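Long-range contact in glycoside Hydrolase (PDB 5T99), which probably hydrolyses beta-galactosidic bonds of agarose-derived oligosaccharides, as a family 2 glycoside hydrolase that binds the inhibitor galacto-isofagomine: residues Met21-Trp34 / Tyr169-Tyr181. Numbering follows the deposited sequence.
Sequences MASVTDGISFNENW and YRNVWLRVDNKVY
Ile28 and Leu174 form an antiparallel hydrogen-bonded pair, Ile28 N giving to Leu174 O (2.9 Å) and Leu174 N to Ile28 O (2.8 Å), at the edge of a four-stranded sheet in the jelly-roll sugar-binding domain of family 2. Phe30 N continues the pairing to Val172 O in a nearly straight bond (174°), although it stands above that carbonyl's plane. Ring atom CD1 of Phe30 comes to 3.8 Å from Leu174 CB, the chi1 of -154° turning CG away from the backbone N, while Val172 CG1 meets the ring at its edge. The Asn31 amide lies beside the Val172 backbone and the Asn171 amide, the two amide planes 27° apart; replacing Asn31 by an alanine is likely to leave the Val172 backbone and the Asn171 amide without this polar neighbour, and Asn171 freer to turn. At the other end, Ala22 CB packs 4.0 Å from Val176 CG1, and a water links Ala22 O to Asn178 N. Strand 102-107 flanks 172-177 on its far side, with Ile105 against Val172 and Leu174. Trp173 NE1 bonds to Asp108, and over this indole's centre sits a water that donates to Val172 O (2.6 Å) and also bonds Ser29 OG (3.1 Å).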
loop_
_atom_site.group_PDB
_atom_site.type_symbol
_atom_site.label_atom_id
_atom_site.label_comp_id
_atom_site.label_asym_id
_atom_site.label_seq_id
_atom_site.Cartn_x
_atom_site.Cartn_y
_atom_site.Cartn_z
ATOM N N MET A 21 0.942 -33.934 -6.659
ATOM C CA MET A 21 -0.474 -34.349 -6.423
ATOM C C MET A 21 -1.369 -33.127 -6.136
ATOM O O MET A 21 -0.921 -32.134 -5.553
ATOM C CB MET A 21 -0.532 -35.389 -5.287
ATOM C CG MET A 21 -1.891 -36.034 -5.032
ATOM S SD MET A 21 -2.776 -36.726 -6.452
ATOM C CE MET A 21 -4.323 -37.218 -5.689
ATOM N N ALA A 22 -2.625 -33.212 -6.580
ATOM C CA ALA A 22 -3.618 -32.130 -6.439
ATOM C C ALA A 22 -4.148 -31.957 -5.000
ATOM O O ALA A 22 -4.529 -30.849 -4.596
ATOM C CB ALA A 22 -4.777 -32.373 -7.396
ATOM N N SER A 23 -4.193 -33.059 -4.248
ATOM C CA SER A 23 -4.620 -33.062 -2.836
ATOM C C SER A 23 -3.717 -32.291 -1.840
ATOM O O SER A 23 -4.216 -31.830 -0.813
ATOM C CB SER A 23 -4.846 -34.509 -2.348
ATOM O OG SER A 23 -3.665 -35.289 -2.401
ATOM N N VAL A 24 -2.419 -32.158 -2.138
ATOM C CA VAL A 24 -1.458 -31.428 -1.262
ATOM C C VAL A 24 -1.139 -29.973 -1.703
ATOM O O VAL A 24 -0.704 -29.156 -0.879
ATOM C CB VAL A 24 -0.135 -32.229 -1.038
ATOM C CG1 VAL A 24 -0.435 -33.583 -0.400
ATOM C CG2 VAL A 24 0.680 -32.410 -2.323
ATOM N N THR A 25 -1.372 -29.658 -2.983
ATOM C CA THR A 25 -1.000 -28.366 -3.589
ATOM C C THR A 25 -2.149 -27.335 -3.534
ATOM O O THR A 25 -3.241 -27.577 -4.073
ATOM C CB THR A 25 -0.533 -28.575 -5.052
ATOM O OG1 THR A 25 0.575 -29.488 -5.067
ATOM C CG2 THR A 25 -0.108 -27.268 -5.702
ATOM N N ASP A 26 -1.876 -26.195 -2.884
ATOM C CA ASP A 26 -2.829 -25.087 -2.724
ATOM C C ASP A 26 -2.449 -23.873 -3.604
ATOM O O ASP A 26 -2.154 -22.772 -3.103
ATOM C CB ASP A 26 -2.925 -24.689 -1.238
ATOM C CG ASP A 26 -3.984 -23.605 -0.973
ATOM O OD1 ASP A 26 -4.999 -23.536 -1.708
ATOM O OD2 ASP A 26 -3.795 -22.813 -0.021
ATOM N N GLY A 27 -2.459 -24.091 -4.920
ATOM C CA GLY A 27 -2.292 -23.012 -5.902
ATOM C C GLY A 27 -0.861 -22.547 -6.108
ATOM O O GLY A 27 -0.273 -21.935 -5.215
ATOM N N ILE A 28 -0.307 -22.819 -7.292
ATOM C CA ILE A 28 1.074 -22.419 -7.628
ATOM C C ILE A 28 1.104 -21.294 -8.644
ATOM O O ILE A 28 0.141 -21.073 -9.374
ATOM C CB ILE A 28 1.933 -23.606 -8.137
ATOM C CG1 ILE A 28 1.472 -24.099 -9.527
ATOM C CG2 ILE A 28 1.900 -24.741 -7.117
ATOM C CD1 ILE A 28 2.370 -25.159 -10.125
ATOM N N SER A 29 2.238 -20.613 -8.697
ATOM C CA SER A 29 2.429 -19.471 -9.578
ATOM C C SER A 29 2.366 -19.865 -11.047
ATOM O O SER A 29 3.026 -20.809 -11.466
ATOM C CB SER A 29 3.774 -18.800 -9.308
ATOM O OG SER A 29 4.002 -17.740 -10.230
ATOM N N PHE A 30 1.568 -19.119 -11.808
ATOM C CA PHE A 30 1.433 -19.281 -13.244
ATOM C C PHE A 30 1.984 -18.043 -13.968
ATOM O O PHE A 30 1.615 -17.775 -15.106
ATOM C CB PHE A 30 -0.050 -19.507 -13.588
ATOM C CG PHE A 30 -0.282 -20.285 -14.865
ATOM C CD1 PHE A 30 0.244 -21.572 -15.023
ATOM C CD2 PHE A 30 -1.058 -19.752 -15.890
ATOM C CE1 PHE A 30 0.017 -22.298 -16.187
ATOM C CE2 PHE A 30 -1.289 -20.475 -17.057
ATOM C CZ PHE A 30 -0.750 -21.749 -17.207
ATOM N N ASN A 31 2.904 -17.331 -13.314
ATOM C CA ASN A 31 3.454 -16.064 -13.805
ATOM C C ASN A 31 4.506 -16.202 -14.902
ATOM O O ASN A 31 4.783 -15.235 -15.615
ATOM C CB ASN A 31 4.117 -15.296 -12.649
ATOM C CG ASN A 31 3.120 -14.665 -11.700
ATOM O OD1 ASN A 31 1.922 -14.619 -11.956
ATOM N ND2 ASN A 31 3.622 -14.158 -10.595
ATOM N N GLU A 32 5.119 -17.374 -15.015
ATOM C CA GLU A 32 6.300 -17.516 -15.849
ATOM C C GLU A 32 5.902 -17.781 -17.296
ATOM O O GLU A 32 4.888 -18.437 -17.565
ATOM C CB GLU A 32 7.220 -18.634 -15.324
ATOM C CG GLU A 32 7.983 -18.286 -14.043
ATOM C CD GLU A 32 7.081 -18.146 -12.818
ATOM O OE1 GLU A 32 7.191 -17.113 -12.121
ATOM O OE2 GLU A 32 6.248 -19.057 -12.566
ATOM N N ASN A 33 6.709 -17.245 -18.211
ATOM C CA ASN A 33 6.686 -17.581 -19.643
ATOM C C ASN A 33 5.416 -17.150 -20.379
ATOM O O ASN A 33 4.696 -17.978 -20.921
ATOM C CB ASN A 33 6.977 -19.079 -19.866
ATOM C CG ASN A 33 8.305 -19.513 -19.259
ATOM O OD1 ASN A 33 9.340 -18.905 -19.503
ATOM N ND2 ASN A 33 8.272 -20.570 -18.466
ATOM N N TRP A 34 5.174 -15.842 -20.393
ATOM C CA TRP A 34 4.120 -15.252 -21.202
ATOM C C TRP A 34 4.698 -14.516 -22.409
ATOM O O TRP A 34 5.892 -14.196 -22.456
ATOM C CB TRP A 34 3.275 -14.267 -20.379
ATOM C CG TRP A 34 2.423 -14.897 -19.332
ATOM C CD1 TRP A 34 2.839 -15.405 -18.136
ATOM C CD2 TRP A 34 0.997 -15.056 -19.361
ATOM N NE1 TRP A 34 1.763 -15.885 -17.422
ATOM C CE2 TRP A 34 0.622 -15.689 -18.152
ATOM C CE3 TRP A 34 0.005 -14.745 -20.298
ATOM C CZ2 TRP A 34 -0.704 -16.006 -17.852
ATOM C CZ3 TRP A 34 -1.315 -15.068 -20.000
ATOM C CH2 TRP A 34 -1.657 -15.691 -18.784
ATOM N N TYR A 169 -0.901 -6.764 -13.699
ATOM C CA TYR A 169 -0.023 -6.130 -12.711
ATOM C C TYR A 169 0.029 -6.843 -11.348
ATOM O O TYR A 169 0.798 -6.433 -10.455
ATOM C CB TYR A 169 -0.437 -4.660 -12.515
ATOM C CG TYR A 169 -1.695 -4.437 -11.679
ATOM C CD1 TYR A 169 -1.623 -3.884 -10.398
ATOM C CD2 TYR A 169 -2.962 -4.774 -12.170
ATOM C CE1 TYR A 169 -2.772 -3.692 -9.630
ATOM C CE2 TYR A 169 -4.103 -4.585 -11.422
ATOM C CZ TYR A 169 -4.012 -4.053 -10.152
ATOM O OH TYR A 169 -5.163 -3.877 -9.415
ATOM N N ARG A 170 -0.799 -7.875 -11.171
ATOM C CA ARG A 170 -0.780 -8.697 -9.950
ATOM C C ARG A 170 -0.579 -10.152 -10.322
ATOM O O ARG A 170 -0.697 -10.522 -11.496
ATOM C CB ARG A 170 -2.081 -8.541 -9.155
ATOM C CG ARG A 170 -2.308 -7.151 -8.570
ATOM C CD ARG A 170 -3.476 -7.163 -7.604
ATOM N NE ARG A 170 -3.736 -5.838 -7.032
ATOM C CZ ARG A 170 -4.915 -5.422 -6.564
ATOM N NH1 ARG A 170 -5.998 -6.207 -6.612
ATOM N NH2 ARG A 170 -5.029 -4.185 -6.079
ATOM N N ASN A 171 -0.294 -10.978 -9.318
ATOM C CA ASN A 171 0.074 -12.369 -9.562
ATOM C C ASN A 171 -1.067 -13.169 -10.190
ATOM O O ASN A 171 -2.247 -12.803 -10.086
ATOM C CB ASN A 171 0.528 -13.054 -8.271
ATOM C CG ASN A 171 1.763 -12.420 -7.658
ATOM O OD1 ASN A 171 1.751 -12.039 -6.484
ATOM N ND2 ASN A 171 2.828 -12.307 -8.432
ATOM N N VAL A 172 -0.681 -14.257 -10.849
ATOM C CA VAL A 172 -1.602 -15.182 -11.492
ATOM C C VAL A 172 -1.327 -16.559 -10.905
ATOM O O VAL A 172 -0.170 -16.898 -10.656
ATOM C CB VAL A 172 -1.409 -15.173 -13.026
ATOM C CG1 VAL A 172 -2.393 -16.114 -13.706
ATOM C CG2 VAL A 172 -1.591 -13.757 -13.571
ATOM N N TRP A 173 -2.378 -17.345 -10.688
ATOM C CA TRP A 173 -2.266 -18.623 -9.973
ATOM C C TRP A 173 -2.914 -19.777 -10.743
ATOM O O TRP A 173 -4.000 -19.626 -11.290
ATOM C CB TRP A 173 -2.897 -18.507 -8.582
ATOM C CG TRP A 173 -2.288 -17.413 -7.789
ATOM C CD1 TRP A 173 -2.743 -16.137 -7.685
ATOM C CD2 TRP A 173 -1.073 -17.470 -7.036
ATOM N NE1 TRP A 173 -1.904 -15.400 -6.899
ATOM C CE2 TRP A 173 -0.866 -16.191 -6.486
ATOM C CE3 TRP A 173 -0.137 -18.480 -6.774
ATOM C CZ2 TRP A 173 0.232 -15.889 -5.674
ATOM C CZ3 TRP A 173 0.966 -18.182 -5.970
ATOM C CH2 TRP A 173 1.133 -16.894 -5.421
ATOM N N LEU A 174 -2.224 -20.912 -10.784
ATOM C CA LEU A 174 -2.775 -22.155 -11.297
ATOM C C LEU A 174 -3.253 -22.996 -10.118
ATOM O O LEU A 174 -2.504 -23.210 -9.172
ATOM C CB LEU A 174 -1.701 -22.916 -12.087
ATOM C CG LEU A 174 -2.017 -24.350 -12.533
ATOM C CD1 LEU A 174 -3.061 -24.342 -13.636
ATOM C CD2 LEU A 174 -0.731 -25.048 -12.969
ATOM N N ARG A 175 -4.491 -23.477 -10.189
ATOM C CA ARG A 175 -5.094 -24.289 -9.130
ATOM C C ARG A 175 -5.571 -25.594 -9.741
ATOM O O ARG A 175 -6.457 -25.599 -10.605
ATOM C CB ARG A 175 -6.253 -23.535 -8.469
ATOM C CG ARG A 175 -5.778 -22.414 -7.549
ATOM C CD ARG A 175 -6.791 -21.290 -7.386
ATOM N NE ARG A 175 -6.160 -20.064 -6.885
ATOM C CZ ARG A 175 -6.721 -18.848 -6.880
ATOM N NH1 ARG A 175 -7.970 -18.649 -7.336
ATOM N NH2 ARG A 175 -6.023 -17.810 -6.405
ATOM N N VAL A 176 -4.956 -26.695 -9.317
ATOM C CA VAL A 176 -5.295 -28.014 -9.797
ATOM C C VAL A 176 -5.871 -28.749 -8.600
ATOM O O VAL A 176 -5.163 -28.988 -7.621
ATOM C CB VAL A 176 -4.053 -28.740 -10.348
ATOM C CG1 VAL A 176 -4.384 -30.186 -10.730
ATOM C CG2 VAL A 176 -3.504 -27.987 -11.552
ATOM N N ASP A 177 -7.156 -29.088 -8.672
ATOM C CA ASP A 177 -7.844 -29.763 -7.578
ATOM C C ASP A 177 -8.461 -31.098 -8.003
ATOM O O ASP A 177 -8.740 -31.308 -9.179
ATOM C CB ASP A 177 -8.932 -28.847 -7.015
ATOM C CG ASP A 177 -8.365 -27.719 -6.178
ATOM O OD1 ASP A 177 -8.342 -27.855 -4.944
ATOM O OD2 ASP A 177 -7.927 -26.703 -6.755
ATOM N N ASN A 178 -8.664 -31.990 -7.030
ATOM C CA ASN A 178 -9.551 -33.145 -7.200
ATOM C C ASN A 178 -10.985 -32.640 -7.183
ATOM O O ASN A 178 -11.227 -31.474 -6.882
ATOM C CB ASN A 178 -9.332 -34.183 -6.096
ATOM C CG ASN A 178 -7.926 -34.749 -6.109
ATOM O OD1 ASN A 178 -7.494 -35.331 -7.105
ATOM N ND2 ASN A 178 -7.191 -34.556 -5.025
ATOM N N LYS A 179 -11.935 -33.511 -7.505
ATOM C CA LYS A 179 -13.325 -33.085 -7.688
ATOM C C LYS A 179 -14.121 -32.803 -6.387
ATOM O O LYS A 179 -15.270 -32.322 -6.457
ATOM C CB LYS A 179 -14.054 -34.076 -8.587
ATOM C CG LYS A 179 -13.538 -34.030 -10.015
ATOM C CD LYS A 179 -14.284 -34.996 -10.918
ATOM C CE LYS A 179 -13.651 -35.057 -12.300
ATOM N NZ LYS A 179 -14.597 -35.596 -13.316
ATOM N N VAL A 180 -13.524 -33.092 -5.225
ATOM C CA VAL A 180 -14.009 -32.588 -3.947
ATOM C C VAL A 180 -12.955 -31.636 -3.385
ATOM O O VAL A 180 -11.840 -32.049 -3.060
ATOM C CB VAL A 180 -14.295 -33.725 -2.947
ATOM C CG1 VAL A 180 -14.978 -33.181 -1.698
ATOM C CG2 VAL A 180 -15.166 -34.802 -3.592
ATOM N N TYR A 181 -13.313 -30.363 -3.261
ATOM C CA TYR A 181 -12.334 -29.330 -2.907
ATOM C C TYR A 181 -12.972 -28.050 -2.375
ATOM O O TYR A 181 -14.175 -27.791 -2.561
ATOM C CB TYR A 181 -11.483 -28.955 -4.134
ATOM C CG TYR A 181 -12.295 -28.247 -5.209
ATOM C CD1 TYR A 181 -12.220 -26.865 -5.381
ATOM C CD2 TYR A 181 -13.174 -28.960 -6.025
ATOM C CE1 TYR A 181 -12.978 -26.222 -6.348
ATOM C CE2 TYR A 181 -13.947 -28.323 -6.992
ATOM C CZ TYR A 181 -13.846 -26.961 -7.154
ATOM O OH TYR A 181 -14.617 -26.350 -8.116
HETATM O O HOH W 1 -7.630 -30.841 -4.483
HETATM O O HOH W 2 1.585 -16.254 -8.868
#